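Local coordinates for post-proline cleaving enzyme (Rickettsia typhi, PDB 4HVT), which probably acts as a serine-type oligopeptidase of the prolyl oligopeptidase family, cutting peptides on the carboxyl side of proline, at residues Ser135-Leu145 with Pro190-Ile198; Asp154-Asp162 with Lys170-Asn178. All blocks are in the same frame, centred on the assembly; numbering follows the deposited sequence.

Interaction 1 of 2, residues Ser135-Leu145 with Pro190-Ile198; sequences SNCFQNPNRYL and PTWINKDTI
Trp192 inserts its indole between Cys137 and Leu145 in a contact between a five-stranded antiparallel sheet and the four-stranded one that follows it in the chain, consistent with neighbouring blades of the family's N-terminal beta-propeller. Cys137 covers one face. Cys137 CB stands over the five-membered ring of Trp192, 3.7 Å from the centroid. SG, turned anti to the backbone N (chi1 -179°), reaches the six-membered ring in a sulfur-aromatic contact. Leu145 covers the opposite face. Its CD1 makes a CH-pi contact with the five-membered ring, and Leu145 CG lies 3.4 Å from Trp192 CZ2. Leu145 CD1 also touches Pro190 CG at 3.6 Å.

The ring edge carries the polar link. Trp192 NE1 donates to Ser135 O at 3.1 Å, nearly straight at 166°. The acceptor lies in the indole plane, but NE1 sits above the carbonyl plane. Leu145 N also donates to Ser135 O, so two N-H groups grip this oxygen; the bond from NE1 helps to set the rotation of the indole. Towards the turns, Gln139 brings its amide up to the backbone of Asn194, with Gln139 NE2 3.4 Å from Asn194 CA; NE2 also donates to a water. Asn194 OD1 closes an Asx turn with Asp196 N.

Strand 155-162 borders the contact, with Phe158 against Pro190 and Ile198 and Glu160 against Trp192. Beyond strand 190-192, Thr191 and Ile193 pack on Ile258 of strand 257-263.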
# COMPACT_ATOMS: atom_id res chain seq x y z
N SER A 135 -3.40 -17.19 -6.44
CA SER A 135 -3.46 -18.13 -5.33
C SER A 135 -3.37 -19.55 -5.89
O SER A 135 -4.19 -19.95 -6.75
CB SER A 135 -4.78 -18.01 -4.58
OG SER A 135 -4.69 -18.88 -3.48
N ASN A 136 -2.40 -20.30 -5.38
CA ASN A 136 -2.12 -21.64 -5.85
C ASN A 136 -2.85 -22.71 -5.00
O ASN A 136 -3.00 -22.57 -3.79
CB ASN A 136 -0.58 -21.86 -5.78
CG ASN A 136 -0.11 -23.09 -6.51
OD1 ASN A 136 0.82 -23.74 -6.05
ND2 ASN A 136 -0.70 -23.42 -7.65
N CYS A 137 -3.34 -23.75 -5.66
CA CYS A 137 -4.10 -24.81 -5.00
C CYS A 137 -3.13 -25.82 -4.36
O CYS A 137 -2.31 -26.39 -5.06
CB CYS A 137 -4.97 -25.54 -6.01
SG CYS A 137 -5.95 -26.85 -5.27
N PHE A 138 -3.29 -26.12 -3.09
CA PHE A 138 -2.33 -27.03 -2.44
C PHE A 138 -2.54 -28.47 -2.90
O PHE A 138 -1.58 -29.21 -3.04
CB PHE A 138 -2.43 -26.91 -0.90
CG PHE A 138 -1.51 -27.85 -0.16
CD1 PHE A 138 -0.18 -27.58 -0.07
CD2 PHE A 138 -2.01 -29.02 0.44
CE1 PHE A 138 0.67 -28.43 0.60
CE2 PHE A 138 -1.15 -29.88 1.11
CZ PHE A 138 0.17 -29.56 1.20
N GLN A 139 -3.79 -28.85 -3.12
CA GLN A 139 -4.15 -30.22 -3.44
C GLN A 139 -3.80 -30.53 -4.92
O GLN A 139 -3.49 -31.66 -5.25
CB GLN A 139 -5.63 -30.44 -3.18
CG GLN A 139 -6.08 -30.29 -1.70
CD GLN A 139 -6.10 -28.87 -1.09
OE1 GLN A 139 -5.87 -28.77 0.11
NE2 GLN A 139 -6.44 -27.78 -1.86
N ASN A 140 -3.79 -29.53 -5.77
CA ASN A 140 -3.33 -29.63 -7.13
C ASN A 140 -2.58 -28.37 -7.52
O ASN A 140 -3.18 -27.42 -8.04
CB ASN A 140 -4.46 -29.86 -8.11
CG ASN A 140 -3.94 -30.00 -9.54
OD1 ASN A 140 -2.74 -29.86 -9.79
ND2 ASN A 140 -4.85 -30.15 -10.48
N PRO A 141 -1.25 -28.35 -7.32
CA PRO A 141 -0.49 -27.10 -7.48
C PRO A 141 -0.34 -26.63 -8.89
O PRO A 141 0.24 -25.57 -9.09
CB PRO A 141 0.88 -27.42 -6.86
CG PRO A 141 0.95 -28.89 -6.86
CD PRO A 141 -0.44 -29.39 -6.69
N ASN A 142 -0.82 -27.37 -9.87
CA ASN A 142 -0.94 -26.83 -11.23
C ASN A 142 -2.06 -25.79 -11.36
O ASN A 142 -2.12 -25.06 -12.33
CB ASN A 142 -1.17 -27.92 -12.24
CG ASN A 142 0.07 -28.74 -12.52
OD1 ASN A 142 1.21 -28.28 -12.33
ND2 ASN A 142 -0.13 -29.97 -12.97
N ARG A 143 -2.97 -25.74 -10.40
CA ARG A 143 -4.13 -24.85 -10.54
C ARG A 143 -3.88 -23.57 -9.76
O ARG A 143 -3.47 -23.62 -8.60
CB ARG A 143 -5.45 -25.54 -10.07
CG ARG A 143 -5.99 -26.61 -11.00
CD ARG A 143 -6.37 -26.05 -12.36
NE ARG A 143 -6.70 -27.12 -13.30
CZ ARG A 143 -7.89 -27.68 -13.47
NH1 ARG A 143 -8.93 -27.31 -12.76
NH2 ARG A 143 -8.02 -28.67 -14.35
N TYR A 144 -4.16 -22.43 -10.41
CA TYR A 144 -4.05 -21.11 -9.82
C TYR A 144 -5.35 -20.37 -10.03
O TYR A 144 -6.01 -20.59 -11.03
CB TYR A 144 -2.94 -20.29 -10.50
CG TYR A 144 -1.53 -20.71 -10.15
CD1 TYR A 144 -0.95 -21.80 -10.77
CD2 TYR A 144 -0.79 -20.02 -9.19
CE1 TYR A 144 0.34 -22.19 -10.47
CE2 TYR A 144 0.51 -20.39 -8.90
CZ TYR A 144 1.07 -21.47 -9.53
OH TYR A 144 2.36 -21.83 -9.18
N LEU A 145 -5.75 -19.54 -9.08
CA LEU A 145 -6.81 -18.55 -9.31
C LEU A 145 -6.10 -17.24 -9.59
O LEU A 145 -5.35 -16.77 -8.74
CB LEU A 145 -7.71 -18.44 -8.08
CG LEU A 145 -8.40 -19.76 -7.80
CD1 LEU A 145 -8.91 -19.76 -6.36
CD2 LEU A 145 -9.50 -20.11 -8.78
N PRO A 190 -10.35 -14.96 -3.83
CA PRO A 190 -10.76 -16.33 -3.45
C PRO A 190 -9.68 -17.08 -2.69
O PRO A 190 -8.47 -16.81 -2.87
CB PRO A 190 -10.98 -17.00 -4.80
CG PRO A 190 -9.93 -16.33 -5.69
CD PRO A 190 -9.89 -14.90 -5.22
N THR A 191 -10.14 -18.04 -1.88
CA THR A 191 -9.32 -18.93 -1.11
C THR A 191 -9.71 -20.38 -1.46
O THR A 191 -10.85 -20.74 -1.48
CB THR A 191 -9.49 -18.67 0.40
OG1 THR A 191 -8.99 -17.36 0.68
CG2 THR A 191 -8.71 -19.70 1.25
N TRP A 192 -8.70 -21.20 -1.80
CA TRP A 192 -8.99 -22.61 -2.04
C TRP A 192 -9.37 -23.36 -0.74
O TRP A 192 -8.72 -23.17 0.29
CB TRP A 192 -7.79 -23.32 -2.66
CG TRP A 192 -7.41 -22.93 -4.03
CD1 TRP A 192 -6.49 -22.00 -4.37
CD2 TRP A 192 -7.91 -23.46 -5.26
NE1 TRP A 192 -6.34 -21.93 -5.71
CE2 TRP A 192 -7.23 -22.79 -6.30
CE3 TRP A 192 -8.88 -24.40 -5.60
CZ2 TRP A 192 -7.46 -23.05 -7.62
CZ3 TRP A 192 -9.11 -24.66 -6.93
CH2 TRP A 192 -8.37 -23.99 -7.93
N ILE A 193 -10.40 -24.21 -0.80
CA ILE A 193 -10.84 -25.11 0.29
C ILE A 193 -10.20 -26.51 -0.03
O ILE A 193 -9.58 -27.22 0.84
CB ILE A 193 -12.43 -25.13 0.37
CG1 ILE A 193 -13.06 -23.81 0.87
CG2 ILE A 193 -13.00 -26.22 1.27
CD1 ILE A 193 -12.52 -23.27 2.17
N ASN A 194 -10.42 -26.95 -1.27
CA ASN A 194 -9.84 -28.16 -1.76
C ASN A 194 -9.75 -28.03 -3.28
O ASN A 194 -10.07 -26.98 -3.81
CB ASN A 194 -10.56 -29.42 -1.25
CG ASN A 194 -12.01 -29.56 -1.72
OD1 ASN A 194 -12.37 -29.19 -2.84
ND2 ASN A 194 -12.88 -30.14 -0.85
N LYS A 195 -9.37 -29.08 -4.00
CA LYS A 195 -9.15 -28.90 -5.41
C LYS A 195 -10.43 -28.56 -6.20
O LYS A 195 -10.33 -28.06 -7.34
CB LYS A 195 -8.49 -30.12 -6.03
CG LYS A 195 -9.35 -31.36 -6.03
CD LYS A 195 -8.51 -32.52 -6.55
CE LYS A 195 -9.33 -33.78 -6.55
NZ LYS A 195 -10.60 -33.76 -7.33
N ASP A 196 -11.58 -28.76 -5.56
CA ASP A 196 -12.89 -28.55 -6.17
C ASP A 196 -13.80 -27.59 -5.42
O ASP A 196 -15.02 -27.55 -5.69
CB ASP A 196 -13.63 -29.88 -6.37
CG ASP A 196 -12.86 -30.85 -7.27
OD1 ASP A 196 -12.38 -30.40 -8.33
OD2 ASP A 196 -12.76 -32.07 -6.92
N THR A 197 -13.24 -26.74 -4.54
CA THR A 197 -14.06 -25.89 -3.72
C THR A 197 -13.31 -24.64 -3.34
O THR A 197 -12.11 -24.70 -3.00
CB THR A 197 -14.42 -26.62 -2.41
OG1 THR A 197 -14.87 -27.94 -2.71
CG2 THR A 197 -15.53 -25.88 -1.68
N ILE A 198 -13.95 -23.50 -3.50
CA ILE A 198 -13.36 -22.23 -3.03
C ILE A 198 -14.32 -21.49 -2.10
O ILE A 198 -15.55 -21.73 -2.08
CB ILE A 198 -12.94 -21.30 -4.23
CG1 ILE A 198 -14.16 -20.83 -5.03
CG2 ILE A 198 -11.97 -22.04 -5.15
CD1 ILE A 198 -13.94 -19.69 -6.02
O HOH W 1 -6.03 -19.90 -1.63
O HOH W 2 -6.64 -25.72 -0.25

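Interaction 2 of 2, residues Asp154-Asp162 with Lys170-Asn178. With EDO (1,2-ethanediol), chain B.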
# COMPACT_ATOMS: atom_id res chain seq x y z
N ASP A 154 -10.90 -0.92 -7.80
CA ASP A 154 -10.82 -1.77 -6.60
C ASP A 154 -11.65 -3.05 -6.84
O ASP A 154 -11.35 -4.13 -6.34
CB ASP A 154 -11.34 -1.06 -5.34
CG ASP A 154 -10.40 0.03 -4.79
OD1 ASP A 154 -9.29 0.27 -5.32
OD2 ASP A 154 -10.81 0.68 -3.80
N GLU A 155 -12.75 -2.92 -7.55
CA GLU A 155 -13.54 -4.07 -7.97
C GLU A 155 -12.68 -4.99 -8.76
O GLU A 155 -11.97 -4.55 -9.66
CB GLU A 155 -14.68 -3.62 -8.86
CG GLU A 155 -15.79 -2.91 -8.11
CD GLU A 155 -16.95 -2.53 -8.99
OE1 GLU A 155 -16.74 -1.91 -10.02
OE2 GLU A 155 -18.13 -2.86 -8.61
N MET A 156 -12.80 -6.29 -8.48
CA MET A 156 -11.98 -7.29 -9.15
C MET A 156 -12.71 -8.64 -9.27
O MET A 156 -13.81 -8.82 -8.70
CB MET A 156 -10.65 -7.44 -8.45
CG MET A 156 -10.72 -7.76 -6.97
SD MET A 156 -9.04 -7.87 -6.22
CE MET A 156 -8.33 -6.33 -6.52
N PHE A 157 -12.12 -9.52 -10.05
CA PHE A 157 -12.66 -10.86 -10.34
C PHE A 157 -11.46 -11.79 -10.43
O PHE A 157 -10.36 -11.43 -9.99
CB PHE A 157 -13.50 -10.86 -11.63
CG PHE A 157 -12.79 -10.35 -12.81
CD1 PHE A 157 -12.61 -8.99 -13.00
CD2 PHE A 157 -12.25 -11.23 -13.75
CE1 PHE A 157 -11.93 -8.51 -14.09
CE2 PHE A 157 -11.59 -10.75 -14.86
CZ PHE A 157 -11.43 -9.39 -15.02
N PHE A 158 -11.67 -13.02 -10.88
CA PHE A 158 -10.56 -13.96 -11.01
C PHE A 158 -10.93 -14.96 -12.05
O PHE A 158 -12.08 -15.08 -12.43
CB PHE A 158 -10.28 -14.68 -9.70
CG PHE A 158 -11.52 -15.29 -9.08
CD1 PHE A 158 -11.89 -16.59 -9.39
CD2 PHE A 158 -12.21 -14.58 -8.16
CE1 PHE A 158 -13.05 -17.13 -8.84
CE2 PHE A 158 -13.37 -15.11 -7.60
CZ PHE A 158 -13.76 -16.41 -7.93
N ARG A 159 -9.93 -15.71 -12.53
CA ARG A 159 -10.16 -16.80 -13.44
C ARG A 159 -9.21 -17.92 -13.08
O ARG A 159 -8.01 -17.68 -12.81
CB ARG A 159 -9.88 -16.41 -14.88
CG ARG A 159 -10.78 -15.36 -15.44
CD ARG A 159 -10.35 -15.06 -16.86
NE ARG A 159 -10.57 -16.19 -17.76
CZ ARG A 159 -10.28 -16.16 -19.06
NH1 ARG A 159 -9.69 -15.10 -19.60
NH2 ARG A 159 -10.52 -17.21 -19.81
N GLU A 160 -9.70 -19.14 -13.09
CA GLU A 160 -8.86 -20.32 -12.81
C GLU A 160 -7.97 -20.68 -14.00
O GLU A 160 -8.39 -20.60 -15.14
CB GLU A 160 -9.76 -21.51 -12.49
CG GLU A 160 -9.01 -22.69 -11.87
CD GLU A 160 -9.88 -23.90 -11.66
OE1 GLU A 160 -11.10 -23.87 -11.95
OE2 GLU A 160 -9.34 -24.90 -11.16
N TRP A 161 -6.73 -21.06 -13.72
CA TRP A 161 -5.71 -21.19 -14.73
C TRP A 161 -4.86 -22.42 -14.43
O TRP A 161 -4.67 -22.77 -13.28
CB TRP A 161 -4.86 -19.90 -14.75
CG TRP A 161 -3.76 -19.88 -15.78
CD1 TRP A 161 -3.83 -19.33 -17.03
CD2 TRP A 161 -2.40 -20.26 -15.59
NE1 TRP A 161 -2.61 -19.43 -17.66
CE2 TRP A 161 -1.71 -19.97 -16.79
CE3 TRP A 161 -1.71 -20.83 -14.53
CZ2 TRP A 161 -0.34 -20.25 -16.96
CZ3 TRP A 161 -0.34 -21.13 -14.70
CH2 TRP A 161 0.32 -20.81 -15.90
N ASP A 162 -4.42 -23.12 -15.47
CA ASP A 162 -3.68 -24.36 -15.29
C ASP A 162 -2.23 -24.32 -15.87
O ASP A 162 -2.02 -24.03 -17.04
CB ASP A 162 -4.43 -25.51 -15.90
CG ASP A 162 -3.80 -26.86 -15.54
OD1 ASP A 162 -2.84 -27.25 -16.23
OD2 ASP A 162 -4.26 -27.54 -14.56
N LYS A 170 -11.08 -24.08 -19.08
CA LYS A 170 -12.45 -24.02 -19.68
C LYS A 170 -13.51 -24.38 -18.64
O LYS A 170 -13.46 -25.46 -18.08
CB LYS A 170 -12.54 -25.03 -20.86
N ASN A 171 -14.44 -23.46 -18.37
CA ASN A 171 -15.53 -23.63 -17.37
C ASN A 171 -15.01 -23.77 -15.92
O ASN A 171 -15.72 -24.31 -15.05
CB ASN A 171 -16.47 -24.82 -17.71
CG ASN A 171 -16.99 -24.74 -19.12
OD1 ASN A 171 -17.46 -23.69 -19.54
ND2 ASN A 171 -16.83 -25.80 -19.88
N GLY A 172 -13.79 -23.28 -15.66
CA GLY A 172 -13.23 -23.29 -14.32
C GLY A 172 -13.82 -22.21 -13.45
O GLY A 172 -14.70 -21.47 -13.88
N PHE A 173 -13.31 -22.09 -12.22
CA PHE A 173 -13.75 -21.03 -11.31
C PHE A 173 -13.52 -19.62 -11.87
O PHE A 173 -12.37 -19.23 -12.12
CB PHE A 173 -13.10 -21.17 -9.94
CG PHE A 173 -13.61 -22.34 -9.15
CD1 PHE A 173 -14.89 -22.31 -8.58
CD2 PHE A 173 -12.79 -23.44 -8.89
CE1 PHE A 173 -15.32 -23.36 -7.85
CE2 PHE A 173 -13.25 -24.52 -8.13
CZ PHE A 173 -14.50 -24.45 -7.60
N GLU A 174 -14.62 -18.88 -12.01
CA GLU A 174 -14.63 -17.50 -12.55
C GLU A 174 -16.02 -17.01 -12.19
O GLU A 174 -16.99 -17.75 -12.46
CB GLU A 174 -14.47 -17.56 -14.05
CG GLU A 174 -14.59 -16.20 -14.71
CD GLU A 174 -14.63 -16.27 -16.22
OE1 GLU A 174 -14.96 -17.33 -16.78
OE2 GLU A 174 -14.36 -15.21 -16.85
N PRO A 175 -16.14 -15.83 -11.58
CA PRO A 175 -17.44 -15.46 -11.04
C PRO A 175 -18.39 -14.89 -12.09
O PRO A 175 -18.58 -13.70 -12.16
CB PRO A 175 -17.09 -14.44 -9.98
CG PRO A 175 -15.88 -13.76 -10.50
CD PRO A 175 -15.11 -14.86 -11.18
N ILE A 176 -19.02 -15.77 -12.83
CA ILE A 176 -19.96 -15.42 -13.88
C ILE A 176 -21.31 -16.06 -13.63
O ILE A 176 -21.41 -17.18 -13.11
CB ILE A 176 -19.45 -15.82 -15.28
CG1 ILE A 176 -19.14 -17.32 -15.40
CG2 ILE A 176 -18.15 -15.09 -15.58
CD1 ILE A 176 -19.04 -17.81 -16.84
N THR A 177 -22.37 -15.35 -13.98
CA THR A 177 -23.69 -15.90 -13.84
C THR A 177 -24.07 -16.91 -14.92
O THR A 177 -23.34 -17.12 -15.88
CB THR A 177 -24.75 -14.79 -13.86
OG1 THR A 177 -24.92 -14.33 -15.20
CG2 THR A 177 -24.39 -13.62 -12.93
N ASN A 178 -25.28 -17.47 -14.82
CA ASN A 178 -25.77 -18.38 -15.85
C ASN A 178 -26.08 -17.71 -17.23
O ASN A 178 -26.34 -18.43 -18.21
CB ASN A 178 -26.94 -19.25 -15.33
CG ASN A 178 -28.14 -18.42 -14.92
OD1 ASN A 178 -28.26 -17.31 -15.36
ND2 ASN A 178 -28.98 -18.95 -14.03
C1 EDO B . -16.31 -23.97 -11.65
O1 EDO B . -16.46 -25.32 -12.14
C2 EDO B . -17.50 -23.66 -10.74
O2 EDO B . -18.65 -23.60 -11.59
O HOH W 3 -12.41 -18.50 -17.41
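Phe173 and Glu160 are joined by two hydrogen bonds at the closely packed end of this contact. Glu160 N donates to Phe173 O at 2.8 Å, with a bent N-H...O angle of 132°. Phe173 N returns a straighter bond to Glu160 OE1 at 2.9 Å, meeting the carboxylate on its anti side. CG of Glu160 is anti to the backbone N (chi1 -166°) and the chain stays extended, which brings OE1 to Phe173 N. Glu160 OE1 also lies 3.2 Å from Gly172 CA. The other oxygen, OE2, forms salt bridges with Arg223 and Arg143. These two positive charges probably help keep Glu160 ionised.

Next to this pair, Pro175 lies over Phe158. Pro175 CD is centred above the Phe158 ring, 3.8 Å from the centroid and 9° off the ring normal, in a CH-pi contact. Pro175 CG touches Phe157 CB, one residue before Phe158. Phe158 O is buried here without a hydrogen-bonding partner, although Glu174 CA-H points at it.

Segment 170-178 has no regular secondary structure. It belongs to the loop between strands 167-168 and 185-186, both of which pair with strand 155-162 in one antiparallel sheet of the propeller domain. Pro175 is the centre of an inverse gamma turn.

The looser side holds Arg159 and Glu174. Their side chains run side by side, pointing the same way. Glu174 OE2 is 4.0 Å from Arg159 NE and well out of the guanidinium plane, so the charges are near but form no salt bridge. A water links the two instead, accepting from NE and donating weakly to Glu174 OE1. Arg159 also makes a cation-pi contact with Phe168.

Elsewhere, a 1,2-ethanediol, probably from the crystallisation liquor, lies over one face of Phe173 and bonds to Asn171 O.

In the fold
From the N terminus, the chain runs along strand 129-136, turns, and returns on strand 143-150. It then continues into strand 155-162, which pairs with 143-150. The loop after strand 167-168 folds back on strand 155-162, where interaction 2 closes a short loop. The chain rejoins this sheet at 185-186 before strand 190-192 starts the next one. There interaction 1 closes the longer loop, with interaction 2 nested inside it. Interaction 2 ties a loop to its own sheet, whereas interaction 1 joins two sheets. Their centres are about 13 Å apart. They also meet directly, through a salt bridge from Arg143 to Asp162 and packing of Asp196 against Phe173.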